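Local coordinates for protein carbonic anhydrase (Synechocystis sp., PDB 5SWC) that catalyses the reversible, zinc-dependent hydration of carbon dioxide and supplies CO2 to RuBisCO inside the carboxysome, at residues H47-F55 with M100-E108; N81-A92 with Y140-A148. All blocks are in the same frame, centred on the assembly; numbering follows the deposited sequence.

Contact 1: residues H47-F55 with M100-E108; sequences HGQHPRILF and MEYALVALE. With FMT (formic acid), chain J.
Leu54 packs strand 53-55 on helix 100-106, which runs nearly antiparallel to it, the axes 9.3 Å apart; Leu107, just past the helix, packs on the loop before the strand. With CG anti to the backbone N (chi1 167°), Leu54 projects from the strand at the helix: its CD2 lies 3.7 Å from Met100 CG and also meets Leu104 CD1, while CD1 faces the methyl of Ala103. A side chain as small as that of Ala103 is consistent with the close approach of helix and strand there. Leu107 reaches back with CD1, which packs on the flat end of Gln49 (3.6 Å to CD) and on Pro51 CG at 3.9 Å; the Gln49 and Leu107 side chains cross at about a right angle.

The polar links run largely through water. Gln49 NE2 donates to a water at 3.0 Å, which sits in the plane of the Tyr102 ring and pairs with Tyr102 OH. Gln49 NE2 also donates, at 3.1 Å, to O1 of a formic acid molecule, probably from the crystallisation liquor, that lies over a face of the Tyr102 ring. The amide's other end, OE1, accepts from Ser61 N of the second subunit. A second water donates to both Pro51 O (2.7 Å) and Leu107 O.

Glu108 takes positive phi as the chain leaves the helix. The chemistry thus divides in two: Leu54 seats the helix on the parallel part of the sheet, whereas water and the two-ended Gln49 amide tie the loop before the strand to the helix end and to the second subunit.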
loop_
_atom_site.group_PDB
_atom_site.type_symbol
_atom_site.label_atom_id
_atom_site.label_comp_id
_atom_site.label_asym_id
_atom_site.label_seq_id
_atom_site.Cartn_x
_atom_site.Cartn_y
_atom_site.Cartn_z
ATOM N N HIS A 47 -12.437 -31.744 17.989
ATOM C CA HIS A 47 -13.217 -31.885 16.780
ATOM C C HIS A 47 -13.684 -30.600 16.151
ATOM O O HIS A 47 -14.151 -30.602 15.000
ATOM C CB HIS A 47 -14.434 -32.758 17.051
ATOM C CG HIS A 47 -14.094 -34.111 17.566
ATOM N ND1 HIS A 47 -13.517 -35.071 16.767
ATOM C CD2 HIS A 47 -14.227 -34.663 18.794
ATOM C CE1 HIS A 47 -13.330 -36.171 17.482
ATOM N NE2 HIS A 47 -13.747 -35.943 18.714
ATOM N N GLY A 48 -13.547 -29.498 16.869
ATOM C CA GLY A 48 -13.938 -28.207 16.361
ATOM C C GLY A 48 -14.214 -27.197 17.441
ATOM O O GLY A 48 -14.614 -27.537 18.556
ATOM N N GLN A 49 -13.913 -25.946 17.150
ATOM C CA GLN A 49 -14.212 -24.873 18.084
ATOM C C GLN A 49 -15.545 -24.231 17.737
ATOM O O GLN A 49 -15.909 -24.119 16.568
ATOM C CB GLN A 49 -13.102 -23.818 18.102
ATOM C CG GLN A 49 -12.991 -22.999 16.822
ATOM C CD GLN A 49 -12.018 -21.840 16.896
ATOM O OE1 GLN A 49 -11.991 -21.124 17.890
ATOM N NE2 GLN A 49 -11.204 -21.693 15.859
ATOM N N HIS A 50 -16.270 -23.834 18.776
ATOM C CA HIS A 50 -17.575 -23.171 18.607
ATOM C C HIS A 50 -17.752 -22.030 19.582
ATOM O O HIS A 50 -18.697 -22.019 20.384
ATOM C CB HIS A 50 -18.706 -24.178 18.805
ATOM C CG HIS A 50 -18.699 -25.267 17.786
ATOM N ND1 HIS A 50 -18.201 -26.527 18.044
ATOM C CD2 HIS A 50 -19.064 -25.258 16.490
ATOM C CE1 HIS A 50 -18.293 -27.260 16.948
ATOM N NE2 HIS A 50 -18.812 -26.518 15.992
ATOM N N PRO A 51 -16.832 -21.068 19.547
ATOM C CA PRO A 51 -16.953 -19.926 20.450
ATOM C C PRO A 51 -18.119 -19.080 20.078
ATOM O O PRO A 51 -18.536 -19.056 18.921
ATOM C CB PRO A 51 -15.670 -19.164 20.207
ATOM C CG PRO A 51 -15.272 -19.530 18.784
ATOM C CD PRO A 51 -15.650 -20.972 18.676
ATOM N N ARG A 52 -18.633 -18.335 21.043
ATOM C CA ARG A 52 -19.732 -17.461 20.712
ATOM C C ARG A 52 -19.346 -15.977 20.872
ATOM O O ARG A 52 -20.098 -15.125 20.407
ATOM C CB ARG A 52 -20.944 -17.747 21.584
ATOM C CG ARG A 52 -21.314 -19.232 21.741
ATOM C CD ARG A 52 -21.785 -19.878 20.451
ATOM N NE ARG A 52 -22.236 -18.922 19.433
ATOM C CZ ARG A 52 -22.238 -19.165 18.128
ATOM N NH1 ARG A 52 -22.683 -18.237 17.286
ATOM N NH2 ARG A 52 -21.805 -20.339 17.658
ATOM N N ILE A 53 -18.153 -15.712 21.395
ATOM C CA ILE A 53 -17.704 -14.334 21.614
ATOM C C ILE A 53 -16.352 -14.077 20.979
ATOM O O ILE A 53 -15.426 -14.894 21.107
ATOM C CB ILE A 53 -17.638 -14.006 23.116
ATOM C CG1 ILE A 53 -19.025 -14.241 23.735
ATOM C CG2 ILE A 53 -17.094 -12.574 23.346
ATOM C CD1 ILE A 53 -19.121 -14.003 25.147
ATOM N N LEU A 54 -16.221 -12.956 20.234
ATOM C CA LEU A 54 -14.962 -12.441 19.743
ATOM C C LEU A 54 -14.501 -11.354 20.707
ATOM O O LEU A 54 -15.217 -10.370 20.946
ATOM C CB LEU A 54 -15.115 -11.841 18.347
ATOM C CG LEU A 54 -13.941 -10.989 17.841
ATOM C CD1 LEU A 54 -12.631 -11.741 17.765
ATOM C CD2 LEU A 54 -14.267 -10.363 16.451
ATOM N N PHE A 55 -13.379 -11.611 21.365
ATOM C CA PHE A 55 -12.875 -10.719 22.424
ATOM C C PHE A 55 -11.586 -10.107 21.941
ATOM O O PHE A 55 -10.617 -10.797 21.674
ATOM C CB PHE A 55 -12.655 -11.539 23.731
ATOM C CG PHE A 55 -12.633 -10.736 24.976
ATOM C CD1 PHE A 55 -11.473 -10.112 25.397
ATOM C CD2 PHE A 55 -13.757 -10.648 25.751
ATOM C CE1 PHE A 55 -11.477 -9.362 26.567
ATOM C CE2 PHE A 55 -13.755 -9.889 26.929
ATOM C CZ PHE A 55 -12.593 -9.265 27.302
ATOM N N MET A 100 -11.126 -11.243 12.700
ATOM C CA MET A 100 -12.527 -10.901 12.928
ATOM C C MET A 100 -13.391 -11.567 11.860
ATOM O O MET A 100 -14.434 -12.149 12.164
ATOM C CB MET A 100 -12.698 -9.365 12.940
ATOM C CG MET A 100 -14.129 -8.844 13.043
ATOM S SD MET A 100 -15.105 -9.014 11.505
ATOM C CE MET A 100 -14.232 -7.866 10.438
ATOM N N GLU A 101 -12.960 -11.519 10.601
ATOM C CA GLU A 101 -13.731 -12.132 9.527
ATOM C C GLU A 101 -13.876 -13.635 9.735
ATOM O O GLU A 101 -14.951 -14.210 9.554
ATOM C CB GLU A 101 -13.059 -11.871 8.184
ATOM C CG GLU A 101 -13.877 -12.377 7.009
ATOM C CD GLU A 101 -13.163 -12.147 5.723
ATOM O OE1 GLU A 101 -12.220 -12.893 5.498
ATOM O OE2 GLU A 101 -13.513 -11.214 4.966
ATOM N N TYR A 102 -12.791 -14.272 10.141
ATOM C CA TYR A 102 -12.889 -15.716 10.435
ATOM C C TYR A 102 -13.908 -15.996 11.532
ATOM O O TYR A 102 -14.745 -16.894 11.403
ATOM C CB TYR A 102 -11.513 -16.275 10.787
ATOM C CG TYR A 102 -11.492 -17.777 10.854
ATOM C CD1 TYR A 102 -11.466 -18.545 9.699
ATOM C CD2 TYR A 102 -11.574 -18.429 12.061
ATOM C CE1 TYR A 102 -11.493 -19.943 9.769
ATOM C CE2 TYR A 102 -11.577 -19.796 12.125
ATOM C CZ TYR A 102 -11.537 -20.549 10.998
ATOM O OH TYR A 102 -11.579 -21.940 11.103
ATOM N N ALA A 103 -13.837 -15.226 12.589
ATOM C CA ALA A 103 -14.754 -15.394 13.726
ATOM C C ALA A 103 -16.237 -15.231 13.319
ATOM O O ALA A 103 -17.113 -16.001 13.717
ATOM C CB ALA A 103 -14.372 -14.408 14.815
ATOM N N LEU A 104 -16.513 -14.199 12.530
ATOM C CA LEU A 104 -17.889 -13.914 12.147
ATOM C C LEU A 104 -18.392 -14.819 11.048
ATOM O O LEU A 104 -19.528 -15.300 11.110
ATOM C CB LEU A 104 -18.012 -12.452 11.704
ATOM C CG LEU A 104 -18.471 -11.485 12.783
ATOM C CD1 LEU A 104 -17.344 -11.313 13.765
ATOM C CD2 LEU A 104 -18.853 -10.146 12.177
ATOM N N VAL A 105 -17.567 -15.093 10.043
ATOM C CA VAL A 105 -18.020 -15.799 8.863
ATOM C C VAL A 105 -17.842 -17.314 8.974
ATOM O O VAL A 105 -18.753 -18.075 8.652
ATOM C CB VAL A 105 -17.319 -15.265 7.605
ATOM C CG1 VAL A 105 -17.788 -16.038 6.400
ATOM C CG2 VAL A 105 -17.645 -13.777 7.448
ATOM N N ALA A 106 -16.675 -17.759 9.408
ATOM C CA ALA A 106 -16.412 -19.186 9.555
ATOM C C ALA A 106 -16.977 -19.738 10.861
ATOM O O ALA A 106 -17.481 -20.890 10.876
ATOM C CB ALA A 106 -14.941 -19.453 9.476
ATOM N N LEU A 107 -16.886 -18.976 11.947
ATOM C CA LEU A 107 -17.364 -19.461 13.261
ATOM C C LEU A 107 -18.709 -18.880 13.722
ATOM O O LEU A 107 -19.234 -19.270 14.754
ATOM C CB LEU A 107 -16.298 -19.186 14.324
ATOM C CG LEU A 107 -14.870 -19.687 14.038
ATOM C CD1 LEU A 107 -13.926 -19.302 15.176
ATOM C CD2 LEU A 107 -14.849 -21.166 13.840
ATOM N N GLU A 108 -19.317 -17.999 12.947
ATOM C CA GLU A 108 -20.664 -17.502 13.273
ATOM C C GLU A 108 -20.813 -16.906 14.704
ATOM O O GLU A 108 -21.873 -17.028 15.347
ATOM C CB GLU A 108 -21.704 -18.606 13.011
ATOM C CG GLU A 108 -21.764 -19.084 11.546
ATOM C CD GLU A 108 -22.730 -20.249 11.338
ATOM O OE1 GLU A 108 -23.916 -20.019 11.006
ATOM O OE2 GLU A 108 -22.302 -21.408 11.511
HETATM C C FMT J . -8.416 -19.595 13.494
HETATM O O1 FMT J . -8.821 -20.189 14.506
HETATM O O2 FMT J . -7.444 -19.950 12.806
HETATM O O HOH W 1 -11.318 -23.460 13.423
HETATM O O HOH W 2 -18.609 -20.683 16.804
#

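Contact 2: residues N81-A92 with Y140-A148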
loop_
_atom_site.group_PDB
_atom_site.type_symbol
_atom_site.label_atom_id
_atom_site.label_comp_id
_atom_site.label_asym_id
_atom_site.label_seq_id
_atom_site.Cartn_x
_atom_site.Cartn_y
_atom_site.Cartn_z
ATOM N N ASN A 81 -3.495 -7.242 20.451
ATOM C CA ASN A 81 -2.462 -6.368 19.910
ATOM C C ASN A 81 -2.213 -5.231 20.876
ATOM O O ASN A 81 -2.923 -5.130 21.905
ATOM C CB ASN A 81 -2.822 -5.888 18.495
ATOM C CG ASN A 81 -4.082 -5.094 18.462
ATOM O OD1 ASN A 81 -4.351 -4.303 19.335
ATOM N ND2 ASN A 81 -4.865 -5.295 17.438
ATOM N N ALA A 82 -1.232 -4.376 20.594
ATOM C CA ALA A 82 -0.899 -3.295 21.534
ATOM C C ALA A 82 -1.925 -2.194 21.363
ATOM O O ALA A 82 -2.005 -1.498 20.357
ATOM C CB ALA A 82 0.509 -2.786 21.287
ATOM N N GLY A 83 -2.751 -2.005 22.379
ATOM C CA GLY A 83 -3.786 -0.991 22.346
ATOM C C GLY A 83 -5.178 -1.438 21.952
ATOM O O GLY A 83 -6.096 -0.609 21.891
ATOM N N ASN A 84 -5.353 -2.728 21.668
ATOM C CA ASN A 84 -6.685 -3.250 21.332
ATOM C C ASN A 84 -7.347 -2.451 20.205
ATOM O O ASN A 84 -8.505 -2.058 20.295
ATOM C CB ASN A 84 -7.595 -3.458 22.573
ATOM C CG ASN A 84 -7.725 -2.256 23.476
ATOM O OD1 ASN A 84 -6.965 -2.158 24.470
ATOM N ND2 ASN A 84 -8.706 -1.393 23.223
ATOM N N ILE A 85 -6.570 -2.289 19.136
ATOM C CA ILE A 85 -6.974 -1.467 17.999
ATOM C C ILE A 85 -7.414 -2.342 16.824
ATOM O O ILE A 85 -6.779 -3.355 16.507
ATOM C CB ILE A 85 -5.773 -0.555 17.580
ATOM C CG1 ILE A 85 -5.619 0.537 18.615
ATOM C CG2 ILE A 85 -5.980 0.017 16.188
ATOM C CD1 ILE A 85 -4.284 1.199 18.587
ATOM N N ILE A 86 -8.506 -1.935 16.188
ATOM C CA ILE A 86 -8.993 -2.539 14.930
ATOM C C ILE A 86 -8.962 -1.443 13.873
ATOM O O ILE A 86 -9.765 -0.523 13.931
ATOM C CB ILE A 86 -10.399 -3.096 15.075
ATOM C CG1 ILE A 86 -10.454 -4.174 16.188
ATOM C CG2 ILE A 86 -10.858 -3.683 13.712
ATOM C CD1 ILE A 86 -9.683 -5.405 15.901
ATOM N N PRO A 87 -8.044 -1.536 12.892
ATOM C CA PRO A 87 -8.037 -0.487 11.879
ATOM C C PRO A 87 -9.369 -0.439 11.109
ATOM O O PRO A 87 -10.052 -1.458 10.978
ATOM C CB PRO A 87 -6.858 -0.887 10.963
ATOM C CG PRO A 87 -5.947 -1.708 11.868
ATOM C CD PRO A 87 -6.941 -2.474 12.732
ATOM N N PRO A 88 -9.702 0.708 10.554
ATOM C CA PRO A 88 -10.847 0.745 9.621
ATOM C C PRO A 88 -10.658 -0.249 8.480
ATOM O O PRO A 88 -9.526 -0.600 8.100
ATOM C CB PRO A 88 -10.826 2.178 9.095
ATOM C CG PRO A 88 -10.092 2.957 10.175
ATOM C CD PRO A 88 -9.050 2.023 10.644
ATOM N N TYR A 89 -11.777 -0.683 7.912
ATOM C CA TYR A 89 -11.771 -1.625 6.819
ATOM C C TYR A 89 -10.958 -1.119 5.648
ATOM O O TYR A 89 -11.213 -0.025 5.128
ATOM C CB TYR A 89 -13.213 -1.887 6.385
ATOM C CG TYR A 89 -13.368 -2.722 5.150
ATOM C CD1 TYR A 89 -12.813 -4.005 5.095
ATOM C CD2 TYR A 89 -14.051 -2.232 4.068
ATOM C CE1 TYR A 89 -12.963 -4.766 3.931
ATOM C CE2 TYR A 89 -14.192 -2.981 2.896
ATOM C CZ TYR A 89 -13.645 -4.259 2.874
ATOM O OH TYR A 89 -13.817 -4.971 1.676
ATOM N N GLY A 90 -9.999 -1.911 5.197
ATOM C CA GLY A 90 -9.135 -1.563 4.067
ATOM C C GLY A 90 -7.918 -0.791 4.451
ATOM O O GLY A 90 -7.045 -0.570 3.568
ATOM N N ALA A 91 -7.796 -0.340 5.708
ATOM C CA ALA A 91 -6.659 0.478 6.093
ATOM C C ALA A 91 -5.410 -0.349 6.380
ATOM O O ALA A 91 -4.312 0.214 6.370
ATOM C CB ALA A 91 -6.979 1.320 7.289
ATOM N N ALA A 92 -5.555 -1.630 6.699
ATOM C CA ALA A 92 -4.433 -2.438 7.160
ATOM C C ALA A 92 -4.518 -3.846 6.601
ATOM O O ALA A 92 -5.596 -4.340 6.241
ATOM C CB ALA A 92 -4.312 -2.416 8.697
ATOM N N TYR A 140 4.673 3.826 16.410
ATOM C CA TYR A 140 4.248 5.103 15.861
ATOM C C TYR A 140 3.321 4.885 14.673
ATOM O O TYR A 140 2.250 5.488 14.592
ATOM C CB TYR A 140 5.470 5.924 15.484
ATOM C CG TYR A 140 5.186 7.229 14.780
ATOM C CD1 TYR A 140 4.883 8.379 15.481
ATOM C CD2 TYR A 140 5.234 7.297 13.425
ATOM C CE1 TYR A 140 4.654 9.584 14.805
ATOM C CE2 TYR A 140 5.015 8.468 12.747
ATOM C CZ TYR A 140 4.697 9.604 13.449
ATOM O OH TYR A 140 4.471 10.803 12.788
ATOM N N ASP A 141 3.721 4.033 13.733
ATOM C CA ASP A 141 2.909 3.838 12.533
ATOM C C ASP A 141 1.575 3.172 12.902
ATOM O O ASP A 141 0.513 3.513 12.338
ATOM C CB ASP A 141 3.645 2.948 11.519
ATOM C CG ASP A 141 4.866 3.601 10.897
ATOM O OD1 ASP A 141 4.900 4.849 10.848
ATOM O OD2 ASP A 141 5.774 2.837 10.436
ATOM N N TRP A 142 1.614 2.208 13.800
ATOM C CA TRP A 142 0.427 1.450 14.195
ATOM C C TRP A 142 -0.620 2.352 14.830
ATOM O O TRP A 142 -1.818 2.234 14.558
ATOM C CB TRP A 142 0.856 0.340 15.129
ATOM C CG TRP A 142 -0.189 -0.332 15.912
ATOM C CD1 TRP A 142 -0.266 -0.394 17.290
ATOM C CD2 TRP A 142 -1.268 -1.120 15.430
ATOM N NE1 TRP A 142 -1.317 -1.154 17.661
ATOM C CE2 TRP A 142 -1.960 -1.620 16.559
ATOM C CE3 TRP A 142 -1.732 -1.468 14.161
ATOM C CZ2 TRP A 142 -3.066 -2.430 16.423
ATOM C CZ3 TRP A 142 -2.868 -2.262 14.039
ATOM C CH2 TRP A 142 -3.503 -2.743 15.184
ATOM N N LEU A 143 -0.157 3.285 15.653
ATOM C CA LEU A 143 -1.083 4.186 16.340
ATOM C C LEU A 143 -1.805 5.135 15.402
ATOM O O LEU A 143 -2.827 5.691 15.792
ATOM C CB LEU A 143 -0.371 4.902 17.468
ATOM C CG LEU A 143 0.059 4.023 18.634
ATOM C CD1 LEU A 143 0.884 4.852 19.644
ATOM C CD2 LEU A 143 -1.114 3.393 19.335
ATOM N N LYS A 144 -1.340 5.264 14.167
ATOM C CA LYS A 144 -2.078 6.002 13.132
ATOM C C LYS A 144 -3.494 5.496 13.005
ATOM O O LYS A 144 -4.405 6.277 12.683
ATOM C CB LYS A 144 -1.380 5.889 11.774
ATOM C CG LYS A 144 -0.014 6.587 11.709
ATOM C CD LYS A 144 0.658 6.334 10.365
ATOM C CE LYS A 144 2.043 7.008 10.294
ATOM N NZ LYS A 144 2.827 6.497 9.110
ATOM N N HIS A 145 -3.713 4.205 13.245
ATOM C CA HIS A 145 -5.039 3.650 13.072
ATOM C C HIS A 145 -6.005 4.073 14.159
ATOM O O HIS A 145 -7.212 3.895 13.993
ATOM C CB HIS A 145 -4.992 2.137 12.960
ATOM C CG HIS A 145 -4.244 1.656 11.785
ATOM N ND1 HIS A 145 -4.585 1.979 10.490
ATOM C CD2 HIS A 145 -3.174 0.846 11.725
ATOM C CE1 HIS A 145 -3.747 1.362 9.664
ATOM N NE2 HIS A 145 -2.886 0.667 10.396
ATOM N N THR A 146 -5.501 4.699 15.222
ATOM C CA THR A 146 -6.365 5.267 16.252
ATOM C C THR A 146 -6.156 6.793 16.345
ATOM O O THR A 146 -6.465 7.420 17.369
ATOM C CB THR A 146 -6.199 4.516 17.582
ATOM O OG1 THR A 146 -7.371 4.760 18.373
ATOM C CG2 THR A 146 -4.947 4.927 18.370
ATOM N N GLU A 147 -5.736 7.425 15.255
ATOM C CA GLU A 147 -5.566 8.868 15.216
ATOM C C GLU A 147 -6.856 9.607 15.557
ATOM O O GLU A 147 -6.823 10.710 16.084
ATOM C CB GLU A 147 -5.006 9.298 13.852
ATOM C CG GLU A 147 -4.952 10.807 13.631
ATOM C CD GLU A 147 -3.996 11.498 14.549
ATOM O OE1 GLU A 147 -3.143 10.860 15.213
ATOM O OE2 GLU A 147 -4.104 12.738 14.591
ATOM N N ALA A 148 -8.004 9.014 15.243
ATOM C CA ALA A 148 -9.259 9.676 15.567
ATOM C C ALA A 148 -9.404 9.874 17.064
ATOM O O ALA A 148 -10.021 10.856 17.500
ATOM C CB ALA A 148 -10.451 8.928 14.953
#
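Trp142 and Ile85 meet at the middle of this contact. The indole is held at its edge by one nearly straight bond, NE1 to Ala82 O at 2.8 Å (N-H...O angle 173°), with the acceptor in the ring plane, so this buried N-H is satisfied by the loop backbone. Ile85 runs alongside the indole in the opposite direction: its CG2 makes a CH-pi contact over one face, 4.2 Å from the centroid of the six-membered ring, while CD1, at the end of the other branch, touches Leu143 CD2 and Thr146 CG2. The CG of Pro87 packs on CZ3.

His145 forms the second focus. With CG anti to the carbonyl carbon (chi1 -63°), the imidazole presents one face to Pro87, whose CB sits 3.8 Å from the ring centroid; a rigid proline suits this flat partner. The small methyls of Ala91 and Ala92 come to the CE1 and NE2 end of the ring, on the same side as Pro87, and NE2 is hydrogen-bonded to Asn93 O of the second subunit.

Asn81 both touches Trp142 CZ2, its amide plane 72° from the indole, and positions Ile85: OD1 accepts from Ile85 N (3.0 Å) and ND2 donates to Ile85 O (2.9 Å). Its ND2 also bonds Glu96. Type II turns at 81-84 and 88-91 fold the loop, with Gly83 and Gly90 taking the positive phi they require. The side chain of Ala82 is about 5 Å from that of zinc ligand Cys58.

The loop leads from strand 76-81 to helix 95-106, between the helix 137-143 corner and helix 162-181, where Asn173 bonds Gly83 O, Gln177 bonds Ile86 N and Asn180 bonds Ile86 O.

How the contacts relate
The centres of contacts 1 and 2 lie 22 Å apart, with nearest atoms about 6 Å apart, so the two do not touch. Their segments alternate along the chain: 47-55, 81-92, 100-108, 140-148. Strand 53-58 and its neighbour 76-81 lie side by side in the sheet, and the 81-92 loop carries the chain from the latter into helix 95-106, whose later turns belong to contact 1. That helix therefore joins the two: Glu96 near its start packs on residues of contact 2. Contact 1 lies away from the zinc; contact 2 begins near it, the side chain of Ala82 about 6 Å from the metal, and both contacts touch the second subunit.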